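Local structure of SH2 domain-containing protein 3C (Homo sapiens, 3T6G) at residues 31-36 / 284-289. The protein acts as an adapter in integrin-mediated adhesion and migration, its C-terminal Cdc25-homology domain taking a closed form that cannot perform canonical nucleotide exchange but is required for binding BCAR1. The protein carries 2 engineered substitutions. Residues are numbered along the deposited sequence; the frame is centred on the assembly and turned at random.
Sequences RPLEVG and RLLWGS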
# COMPACT_ATOMS: atom_id res chain seq x y z
N ARG A 31 27.08 9.98 -8.35
CA ARG A 31 26.29 11.13 -8.78
C ARG A 31 24.89 10.65 -9.16
O ARG A 31 24.70 9.48 -9.47
CB ARG A 31 26.95 11.83 -9.97
CG ARG A 31 28.00 12.86 -9.57
CD ARG A 31 27.61 13.56 -8.27
NE ARG A 31 27.60 15.02 -8.38
CZ ARG A 31 27.22 15.84 -7.39
NH1 ARG A 31 26.81 15.35 -6.22
NH2 ARG A 31 27.24 17.15 -7.58
N PRO A 32 23.90 11.56 -9.14
CA PRO A 32 22.57 11.07 -9.52
C PRO A 32 22.46 10.94 -11.04
O PRO A 32 23.01 11.77 -11.76
CB PRO A 32 21.60 12.14 -8.97
CG PRO A 32 22.42 13.38 -8.79
CD PRO A 32 23.90 12.99 -8.78
N LEU A 33 21.80 9.89 -11.51
CA LEU A 33 21.55 9.70 -12.93
C LEU A 33 22.83 9.62 -13.79
O LEU A 33 22.87 10.11 -14.91
CB LEU A 33 20.60 10.79 -13.46
CG LEU A 33 19.23 10.93 -12.76
CD1 LEU A 33 18.41 12.06 -13.35
CD2 LEU A 33 18.43 9.64 -12.78
N GLU A 34 23.87 9.00 -13.25
CA GLU A 34 25.09 8.77 -14.01
C GLU A 34 24.76 8.01 -15.31
O GLU A 34 24.09 6.97 -15.28
CB GLU A 34 26.12 8.02 -13.17
CG GLU A 34 27.56 8.00 -13.75
CD GLU A 34 27.75 6.99 -14.89
OE1 GLU A 34 27.18 5.88 -14.81
OE2 GLU A 34 28.48 7.30 -15.87
N VAL A 35 25.25 8.51 -16.44
CA VAL A 35 24.85 7.97 -17.74
C VAL A 35 25.22 6.51 -17.94
O VAL A 35 24.40 5.72 -18.42
CB VAL A 35 25.38 8.82 -18.91
CG1 VAL A 35 24.96 10.28 -18.74
CG2 VAL A 35 26.89 8.70 -19.03
N GLY A 36 26.45 6.16 -17.58
CA GLY A 36 26.90 4.78 -17.71
C GLY A 36 25.92 3.86 -17.00
O GLY A 36 25.53 2.82 -17.53
N ARG A 284 19.63 5.53 -4.64
CA ARG A 284 20.99 5.94 -4.97
C ARG A 284 21.17 6.28 -6.45
O ARG A 284 21.80 7.29 -6.80
CB ARG A 284 21.97 4.83 -4.58
CG ARG A 284 22.32 4.84 -3.11
CD ARG A 284 23.33 5.93 -2.86
NE ARG A 284 24.18 5.59 -1.74
CZ ARG A 284 25.45 5.22 -1.84
NH1 ARG A 284 26.04 5.17 -3.03
NH2 ARG A 284 26.13 4.93 -0.74
N LEU A 285 20.63 5.43 -7.32
CA LEU A 285 20.64 5.70 -8.75
C LEU A 285 20.02 7.05 -9.04
O LEU A 285 20.62 7.91 -9.65
CB LEU A 285 19.84 4.63 -9.49
CG LEU A 285 19.55 4.91 -10.96
CD1 LEU A 285 20.85 4.95 -11.72
CD2 LEU A 285 18.64 3.83 -11.50
N LEU A 286 18.78 7.22 -8.60
CA LEU A 286 18.00 8.40 -8.92
C LEU A 286 18.55 9.67 -8.26
O LEU A 286 18.74 10.70 -8.91
CB LEU A 286 16.55 8.15 -8.52
CG LEU A 286 15.93 7.04 -9.38
CD1 LEU A 286 14.60 6.56 -8.84
CD2 LEU A 286 15.79 7.50 -10.82
N TRP A 287 18.83 9.60 -6.98
CA TRP A 287 19.17 10.83 -6.27
C TRP A 287 20.65 10.98 -5.93
O TRP A 287 21.07 12.04 -5.46
CB TRP A 287 18.26 11.00 -5.05
CG TRP A 287 16.80 11.15 -5.46
CD1 TRP A 287 16.19 12.28 -5.93
CD2 TRP A 287 15.79 10.12 -5.47
NE1 TRP A 287 14.87 12.02 -6.22
CE2 TRP A 287 14.60 10.71 -5.94
CE3 TRP A 287 15.78 8.77 -5.11
CZ2 TRP A 287 13.41 9.99 -6.07
CZ3 TRP A 287 14.60 8.05 -5.24
CH2 TRP A 287 13.43 8.67 -5.71
N GLY A 288 21.44 9.94 -6.19
CA GLY A 288 22.86 9.95 -5.87
C GLY A 288 23.06 9.83 -4.36
O GLY A 288 22.13 10.05 -3.59
N SER A 289 24.27 9.48 -3.93
CA SER A 289 24.57 9.52 -2.50
C SER A 289 24.40 10.97 -2.07
O SER A 289 24.51 11.89 -2.90
CB SER A 289 25.99 9.02 -2.19
OG SER A 289 26.98 9.84 -2.80
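Pro32 and Leu33 settle on the C-terminal end of helix 279-287, where the last turn still offers carbonyl oxygens. The amide of Leu33, the last residue but one of a type II turn running from Arg31 to Glu34, donates from N to Leu285 O over 3.0 Å, almost straight at 174° and nearly in line with the carbonyl. Packing is closest beside this bond: Pro32 CB lies 3.2 Å from Leu286 O, and CB and CG continue onto the Trp287 backbone. At Gly288 the chain leaves the helix with positive phi (72°); Pro32 CA and Gly288 CA, the nearest CA pair, are 3.8 Å apart. Leu33 has CG anti to its carbonyl carbon (chi1 -56°), and its CD2 meets Leu286 CD2 at 3.9 Å, the two side chains slanting across one another. Toward solvent the contact thins out. Exposed Arg31 starts its side chain away from the helix end, and exposed Glu34 instead caps helix 35-46, OE2 accepting a weak bond from Gly36 N and OE1 a bond from Leu37 N. The contact thus joins the turn leading into helix 35-46 to the end of helix 279-287, with Leu286 resting on helix 93-115 and both leucines touching Phe303 of helix 296-314.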